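Local coordinates for putative L-alanine-DL-glutamate epimerase (Burkholderia xenovorans, PDB 3GO2), which binds magnesium and probably acts as a racemase or epimerase of the mandelate racemase/muconate lactonizing enzyme family, at residues Val84-Leu96 against Val291-Lys303. Residues are numbered along the deposited sequence; the frame is centred on the assembly and turned at random.
Sequences VSEGIGAIENALL and VDTIWNGVWQSMK
Glu92 and Asn93 grip the first turn of helix 298-310 by its backbone N-H groups. Glu92 CG stands opposite the backbone N (chi1 175°) and the chain runs on extended, carrying the carboxylate to the helix start. Glu92 OE1 accepts from Gln300 N at 3.0 Å on its syn side, and weakly from Trp299 N; Glu92 OE2 spends its syn lone pair on Gln300 NE2 (2.9 Å) in a nearly straight bond. Asn93 OD1, on a lone pair in the carbonyl plane, takes Val298 N at 2.8 Å, while Asn93 ND2 gives to Thr293 O (3.1 Å), so the amide bridges helix 293-296 and the start of helix 298-310 and its flip is fixed. A carboxylate at this N-terminal end would probably be steadied by the helix dipole. One turn back along helix 82-103, Gly89 meets Gly297, their CA atoms 3.8 Å apart; neither carries a side chain, so the backbones meet directly, and Gly297 leaves helix 293-296 with positive phi. The contact seats the N-terminal capping domain of the enolase superfamily against the barrel, just after strand 288-291. Nearer the start of helix 82-103, the Glu86 carboxylate stacks over the Trp295 indole, planes 10° apart, and Glu86 CG makes a CH-pi contact, 3.8 Å from the centroid of the Trp295 five-membered ring. Ser43 OG hydrogen-bonds Glu86 OE2, Asp292 OD1 lies over the opposite indole face, and Pro78 of a second subunit packs on Trp295, near a bound magnesium ion.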
ATOM      1  N   VAL A  84     -18.619 -10.928  26.579  1.00 12.14           N
ATOM      2  CA  VAL A  84     -19.471 -11.883  25.900  1.00 13.21           C
ATOM      3  C   VAL A  84     -18.614 -13.052  25.407  1.00 13.34           C
ATOM      4  O   VAL A  84     -18.936 -14.211  25.633  1.00 13.60           O
ATOM      5  CB  VAL A  84     -20.201 -11.249  24.712  1.00 12.95           C
ATOM      6  CG1 VAL A  84     -20.677 -12.318  23.684  1.00 14.68           C
ATOM      7  CG2 VAL A  84     -21.338 -10.370  25.209  1.00 13.45           C
ATOM      8  N   SER A  85     -17.514 -12.733  24.730  1.00 13.13           N
ATOM      9  CA  SER A  85     -16.665 -13.787  24.210  1.00 12.33           C
ATOM     10  C   SER A  85     -15.982 -14.588  25.338  1.00 12.61           C
ATOM     11  O   SER A  85     -15.767 -15.806  25.188  1.00 12.11           O
ATOM     12  CB  SER A  85     -15.645 -13.240  23.213  1.00 12.56           C
ATOM     13  OG  SER A  85     -16.293 -12.893  22.000  1.00 13.74           O
ATOM     14  N   GLU A  86     -15.684 -13.940  26.466  1.00 12.54           N
ATOM     15  CA  GLU A  86     -15.152 -14.671  27.627  1.00 12.20           C
ATOM     16  C   GLU A  86     -16.175 -15.678  28.150  1.00 12.80           C
ATOM     17  O   GLU A  86     -15.821 -16.791  28.533  1.00 12.44           O
ATOM     18  CB  GLU A  86     -14.762 -13.745  28.769  1.00 12.25           C
ATOM     19  CG  GLU A  86     -13.575 -12.871  28.491  1.00 12.72           C
ATOM     20  CD  GLU A  86     -13.210 -12.025  29.658  1.00 13.89           C
ATOM     21  OE1 GLU A  86     -13.087 -12.564  30.792  1.00 14.54           O
ATOM     22  OE2 GLU A  86     -13.043 -10.775  29.477  1.00 15.53           O
ATOM     23  N   GLY A  87     -17.456 -15.326  28.138  1.00 12.99           N
ATOM     24  CA  GLY A  87     -18.462 -16.274  28.605  1.00 12.61           C
ATOM     25  C   GLY A  87     -18.548 -17.473  27.686  1.00 12.89           C
ATOM     26  O   GLY A  87     -18.651 -18.622  28.135  1.00 12.66           O
ATOM     27  N   ILE A  88     -18.505 -17.205  26.380  1.00 12.82           N
ATOM     28  CA  ILE A  88     -18.550 -18.258  25.380  1.00 13.21           C
ATOM     29  C   ILE A  88     -17.329 -19.197  25.537  1.00 12.66           C
ATOM     30  O   ILE A  88     -17.468 -20.423  25.497  1.00 13.00           O
ATOM     31  CB  ILE A  88     -18.602 -17.636  23.969  1.00 13.22           C
ATOM     32  CG1 ILE A  88     -19.956 -16.948  23.774  1.00 12.93           C
ATOM     33  CG2 ILE A  88     -18.367 -18.709  22.902  1.00 13.71           C
ATOM     34  CD1 ILE A  88     -20.052 -16.162  22.458  1.00 16.44           C
ATOM     35  N   GLY A  89     -16.154 -18.601  25.753  1.00 12.55           N
ATOM     36  CA  GLY A  89     -14.906 -19.367  25.934  1.00 12.84           C
ATOM     37  C   GLY A  89     -14.945 -20.267  27.140  1.00 12.39           C
ATOM     38  O   GLY A  89     -14.473 -21.406  27.118  1.00 11.54           O
ATOM     39  N   ALA A  90     -15.498 -19.750  28.231  1.00 12.33           N
ATOM     40  CA  ALA A  90     -15.613 -20.533  29.467  1.00 12.55           C
ATOM     41  C   ALA A  90     -16.525 -21.748  29.280  1.00 12.87           C
ATOM     42  O   ALA A  90     -16.250 -22.879  29.779  1.00 13.01           O
ATOM     43  CB  ALA A  90     -16.135 -19.644  30.591  1.00 12.34           C
ATOM     44  N   ILE A  91     -17.629 -21.535  28.570  1.00 13.18           N
ATOM     45  CA  ILE A  91     -18.527 -22.652  28.281  1.00 13.20           C
ATOM     46  C   ILE A  91     -17.847 -23.662  27.355  1.00 13.26           C
ATOM     47  O   ILE A  91     -17.952 -24.856  27.572  1.00 13.25           O
ATOM     48  CB  ILE A  91     -19.863 -22.183  27.733  1.00 13.44           C
ATOM     49  CG1 ILE A  91     -20.590 -21.364  28.803  1.00 15.01           C
ATOM     50  CG2 ILE A  91     -20.704 -23.386  27.242  1.00 13.26           C
ATOM     51  CD1 ILE A  91     -21.925 -20.716  28.291  1.00 15.39           C
ATOM     52  N   GLU A  92     -17.149 -23.175  26.333  1.00 12.68           N
ATOM     53  CA  GLU A  92     -16.390 -24.036  25.439  1.00 12.48           C
ATOM     54  C   GLU A  92     -15.445 -24.923  26.209  1.00 11.99           C
ATOM     55  O   GLU A  92     -15.340 -26.118  25.944  1.00 11.64           O
ATOM     56  CB  GLU A  92     -15.625 -23.198  24.403  1.00 12.29           C
ATOM     57  CG  GLU A  92     -14.723 -24.065  23.517  1.00 13.13           C
ATOM     58  CD  GLU A  92     -14.255 -23.349  22.289  1.00 14.43           C
ATOM     59  OE1 GLU A  92     -13.055 -23.003  22.216  1.00 13.48           O
ATOM     60  OE2 GLU A  92     -15.095 -23.161  21.399  1.00 14.57           O
ATOM     61  N   ASN A  93     -14.739 -24.341  27.166  1.00 12.18           N
ATOM     62  CA  ASN A  93     -13.761 -25.091  27.892  1.00 11.96           C
ATOM     63  C   ASN A  93     -14.397 -26.154  28.793  1.00 12.32           C
ATOM     64  O   ASN A  93     -13.820 -27.206  28.975  1.00 13.18           O
ATOM     65  CB  ASN A  93     -12.809 -24.174  28.638  1.00 12.38           C
ATOM     66  CG  ASN A  93     -11.826 -23.529  27.722  1.00 12.54           C
ATOM     67  OD1 ASN A  93     -11.529 -24.069  26.641  1.00 13.84           O
ATOM     68  ND2 ASN A  93     -11.261 -22.399  28.154  1.00 13.60           N
ATOM     69  N   ALA A  94     -15.608 -25.909  29.285  1.00 13.01           N
ATOM     70  CA  ALA A  94     -16.319 -26.919  30.079  1.00 12.78           C
ATOM     71  C   ALA A  94     -16.852 -28.017  29.168  1.00 13.10           C
ATOM     72  O   ALA A  94     -16.813 -29.188  29.526  1.00 13.23           O
ATOM     73  CB  ALA A  94     -17.463 -26.270  30.901  1.00 13.20           C
ATOM     74  N   LEU A  95     -17.296 -27.632  27.966  1.00 12.80           N
ATOM     75  CA  LEU A  95     -17.743 -28.611  26.953  1.00 12.20           C
ATOM     76  C   LEU A  95     -16.585 -29.535  26.576  1.00 12.25           C
ATOM     77  O   LEU A  95     -16.758 -30.756  26.464  1.00 13.12           O
ATOM     78  CB  LEU A  95     -18.305 -27.904  25.725  1.00 11.84           C
ATOM     79  CG  LEU A  95     -19.721 -27.353  25.776  1.00 11.99           C
ATOM     80  CD1 LEU A  95     -20.023 -26.409  24.618  1.00 12.18           C
ATOM     81  CD2 LEU A  95     -20.706 -28.519  25.752  1.00 12.78           C
ATOM     82  N   LEU A  96     -15.399 -28.972  26.372  1.00 12.43           N
ATOM     83  CA  LEU A  96     -14.260 -29.806  25.982  1.00 13.02           C
ATOM     84  C   LEU A  96     -13.916 -30.804  27.080  1.00 12.71           C
ATOM     85  O   LEU A  96     -13.681 -31.986  26.805  1.00 13.41           O
ATOM     86  CB  LEU A  96     -13.044 -28.947  25.652  1.00 12.99           C
ATOM     87  CG  LEU A  96     -13.127 -28.132  24.368  1.00 13.35           C
ATOM     88  CD1 LEU A  96     -11.988 -27.097  24.379  1.00 14.94           C
ATOM     89  CD2 LEU A  96     -13.071 -29.037  23.107  1.00 14.18           C
ATOM     90  N   VAL A 291      -1.819 -15.794  23.641  1.00 11.99           N
ATOM     91  CA  VAL A 291      -3.208 -16.191  23.398  1.00 12.83           C
ATOM     92  C   VAL A 291      -3.846 -16.528  24.733  1.00 13.19           C
ATOM     93  O   VAL A 291      -3.321 -17.350  25.472  1.00 14.07           O
ATOM     94  CB  VAL A 291      -3.295 -17.400  22.473  1.00 12.14           C
ATOM     95  CG1 VAL A 291      -4.750 -17.803  22.245  1.00 14.12           C
ATOM     96  CG2 VAL A 291      -2.593 -17.119  21.104  1.00 14.19           C
ATOM     97  N   ASP A 292      -4.942 -15.868  25.060  1.00 12.87           N
ATOM     98  CA  ASP A 292      -5.659 -16.203  26.305  1.00 13.13           C
ATOM     99  C   ASP A 292      -6.728 -17.241  25.951  1.00 12.64           C
ATOM    100  O   ASP A 292      -7.771 -16.920  25.390  1.00 11.97           O
ATOM    101  CB  ASP A 292      -6.228 -14.973  26.990  1.00 13.21           C
ATOM    102  CG  ASP A 292      -6.683 -15.274  28.407  1.00 14.61           C
ATOM    103  OD1 ASP A 292      -6.384 -14.498  29.347  1.00 17.76           O
ATOM    104  OD2 ASP A 292      -7.268 -16.357  28.575  1.00 14.19           O
ATOM    105  N   THR A 293      -6.409 -18.501  26.233  1.00 12.64           N
ATOM    106  CA  THR A 293      -7.280 -19.611  25.917  1.00 12.28           C
ATOM    107  C   THR A 293      -8.409 -19.734  26.930  1.00 12.30           C
ATOM    108  O   THR A 293      -9.430 -20.359  26.651  1.00 12.63           O
ATOM    109  CB  THR A 293      -6.534 -20.968  25.810  1.00 13.28           C
ATOM    110  OG1 THR A 293      -6.333 -21.529  27.108  1.00 14.71           O
ATOM    111  CG2 THR A 293      -5.208 -20.833  25.056  1.00 13.97           C
ATOM    112  N   ILE A 294      -8.213 -19.171  28.116  1.00 12.01           N
ATOM    113  CA  ILE A 294      -9.253 -19.116  29.137  1.00 12.16           C
ATOM    114  C   ILE A 294     -10.396 -18.188  28.659  1.00 12.65           C
ATOM    115  O   ILE A 294     -11.586 -18.507  28.772  1.00 13.27           O
ATOM    116  CB  ILE A 294      -8.647 -18.604  30.470  1.00 12.98           C
ATOM    117  CG1 ILE A 294      -7.486 -19.485  30.936  1.00 13.71           C
ATOM    118  CG2 ILE A 294      -9.726 -18.466  31.539  1.00 12.96           C
ATOM    119  CD1 ILE A 294      -7.755 -20.998  30.904  1.00 14.86           C
ATOM    120  N   TRP A 295     -10.016 -17.048  28.104  1.00 12.12           N
ATOM    121  CA  TRP A 295     -10.942 -16.119  27.489  1.00 11.83           C
ATOM    122  C   TRP A 295     -11.554 -16.656  26.170  1.00 11.85           C
ATOM    123  O   TRP A 295     -12.762 -16.558  25.942  1.00 12.40           O
ATOM    124  CB  TRP A 295     -10.181 -14.832  27.170  1.00 12.02           C
ATOM    125  CG  TRP A 295      -9.998 -13.921  28.331  1.00 11.87           C
ATOM    126  CD1 TRP A 295     -10.040 -14.245  29.656  1.00 13.76           C
ATOM    127  CD2 TRP A 295      -9.773 -12.512  28.268  1.00 12.49           C
ATOM    128  NE1 TRP A 295      -9.859 -13.114  30.425  1.00 14.14           N
ATOM    129  CE2 TRP A 295      -9.694 -12.039  29.589  1.00 13.43           C
ATOM    130  CE3 TRP A 295      -9.628 -11.604  27.210  1.00 12.95           C
ATOM    131  CZ2 TRP A 295      -9.492 -10.685  29.887  1.00 13.15           C
ATOM    132  CZ3 TRP A 295      -9.449 -10.264  27.512  1.00 13.34           C
ATOM    133  CH2 TRP A 295      -9.369  -9.827  28.832  1.00 15.42           C
ATOM    134  N   ASN A 296     -10.700 -17.156  25.273  1.00 12.18           N
ATOM    135  CA  ASN A 296     -11.151 -17.523  23.908  1.00 12.13           C
ATOM    136  C   ASN A 296     -11.881 -18.853  23.807  1.00 12.47           C
ATOM    137  O   ASN A 296     -12.690 -19.069  22.900  1.00 12.11           O
ATOM    138  CB  ASN A 296      -9.960 -17.523  22.943  1.00 12.90           C
ATOM    139  CG  ASN A 296      -9.679 -16.158  22.372  1.00 12.73           C
ATOM    140  OD1 ASN A 296     -10.278 -15.771  21.366  1.00 12.02           O
ATOM    141  ND2 ASN A 296      -8.728 -15.452  22.966  1.00 12.37           N
ATOM    142  N   GLY A 297     -11.588 -19.753  24.748  1.00 11.84           N
ATOM    143  CA  GLY A 297     -11.854 -21.170  24.570  1.00 12.13           C
ATOM    144  C   GLY A 297     -10.666 -21.800  23.882  1.00 11.98           C
ATOM    145  O   GLY A 297     -10.061 -21.230  22.958  1.00 12.21           O
ATOM    146  N   VAL A 298     -10.304 -22.999  24.313  1.00 12.35           N
ATOM    147  CA  VAL A 298      -9.175 -23.670  23.721  1.00 12.04           C
ATOM    148  C   VAL A 298      -9.384 -24.061  22.255  1.00 12.38           C
ATOM    149  O   VAL A 298      -8.417 -24.051  21.487  1.00 12.25           O
ATOM    150  CB  VAL A 298      -8.767 -24.915  24.611  1.00 12.15           C
ATOM    151  CG1 VAL A 298      -7.827 -25.856  23.870  1.00 13.08           C
ATOM    152  CG2 VAL A 298      -8.157 -24.418  25.926  1.00 12.20           C
ATOM    153  N   TRP A 299     -10.611 -24.398  21.848  1.00 12.25           N
ATOM    154  CA  TRP A 299     -10.831 -24.807  20.459  1.00 12.90           C
ATOM    155  C   TRP A 299     -10.613 -23.614  19.558  1.00 12.77           C
ATOM    156  O   TRP A 299      -9.941 -23.708  18.534  1.00 13.65           O
ATOM    157  CB  TRP A 299     -12.229 -25.391  20.271  1.00 13.18           C
ATOM    158  CG  TRP A 299     -12.396 -26.121  18.988  1.00 13.01           C
ATOM    159  CD1 TRP A 299     -13.067 -25.702  17.885  1.00 14.21           C
ATOM    160  CD2 TRP A 299     -11.868 -27.413  18.674  1.00 13.30           C
ATOM    161  NE1 TRP A 299     -13.011 -26.677  16.905  1.00 16.62           N
ATOM    162  CE2 TRP A 299     -12.275 -27.729  17.375  1.00 14.16           C
ATOM    163  CE3 TRP A 299     -11.125 -28.351  19.393  1.00 13.73           C
ATOM    164  CZ2 TRP A 299     -11.936 -28.948  16.763  1.00 12.93           C
ATOM    165  CZ3 TRP A 299     -10.810 -29.537  18.788  1.00 14.90           C
ATOM    166  CH2 TRP A 299     -11.210 -29.822  17.499  1.00 14.72           C
ATOM    167  N   GLN A 300     -11.152 -22.466  19.953  1.00 12.34           N
ATOM    168  CA  GLN A 300     -10.924 -21.247  19.200  1.00 12.31           C
ATOM    169  C   GLN A 300      -9.435 -20.872  19.213  1.00 12.32           C
ATOM    170  O   GLN A 300      -8.917 -20.387  18.207  1.00 12.90           O
ATOM    171  CB  GLN A 300     -11.771 -20.095  19.764  1.00 12.16           C
ATOM    172  CG  GLN A 300     -13.278 -20.351  19.832  1.00 12.86           C
ATOM    173  CD  GLN A 300     -13.844 -20.993  18.584  1.00 13.31           C
ATOM    174  OE1 GLN A 300     -13.611 -20.507  17.476  1.00 13.62           O
ATOM    175  NE2 GLN A 300     -14.533 -22.124  18.747  1.00 11.93           N
ATOM    176  N   SER A 301      -8.752 -21.135  20.326  1.00 11.26           N
ATOM    177  CA  SER A 301      -7.338 -20.817  20.455  1.00 12.21           C
ATOM    178  C   SER A 301      -6.484 -21.660  19.523  1.00 12.86           C
ATOM    179  O   SER A 301      -5.440 -21.189  19.076  1.00 12.44           O
ATOM    180  CB  SER A 301      -6.871 -20.981  21.905  1.00 12.04           C
ATOM    181  OG  SER A 301      -7.626 -20.118  22.719  1.00 11.69           O
ATOM    182  N   MET A 302      -6.903 -22.899  19.232  1.00 12.66           N
ATOM    183  CA  MET A 302      -6.181 -23.712  18.245  1.00 12.38           C
ATOM    184  C   MET A 302      -6.217 -23.050  16.848  1.00 12.73           C
ATOM    185  O   MET A 302      -5.218 -23.052  16.101  1.00 12.41           O
ATOM    186  CB  MET A 302      -6.738 -25.156  18.189  1.00 12.24           C
ATOM    187  CG  MET A 302      -6.577 -25.957  19.473  1.00 13.18           C
ATOM    188  SD  MET A 302      -4.924 -26.078  20.230  1.00  7.99           S
ATOM    189  CE  MET A 302      -4.147 -27.067  18.914  1.00 16.17           C
ATOM    190  N   LYS A 303      -7.361 -22.446  16.505  1.00 12.64           N
ATOM    191  CA  LYS A 303      -7.509 -21.719  15.263  1.00 12.47           C
ATOM    192  C   LYS A 303      -6.508 -20.538  15.181  1.00 11.61           C
ATOM    193  O   LYS A 303      -5.802 -20.351  14.170  1.00 12.35           O
ATOM    194  CB  LYS A 303      -8.951 -21.204  15.111  1.00 11.59           C
ATOM    195  CG  LYS A 303     -10.037 -22.282  15.067  1.00 13.37           C
ATOM    196  CD  LYS A 303     -11.425 -21.649  14.999  1.00 13.46           C
ATOM    197  CE  LYS A 303     -12.507 -22.704  15.066  1.00 15.41           C
ATOM    198  NZ  LYS A 303     -13.888 -22.054  15.097  1.00 14.89           N
TER
HETATM  199  O   HOH W   1     -15.110 -16.861  22.630  1.00 19.94           O
HETATM  200  O   HOH W   2     -13.543 -16.985  29.947  1.00 14.14           O
HETATM  201  O   HOH W   3     -12.295 -20.792  30.375  1.00 13.36           O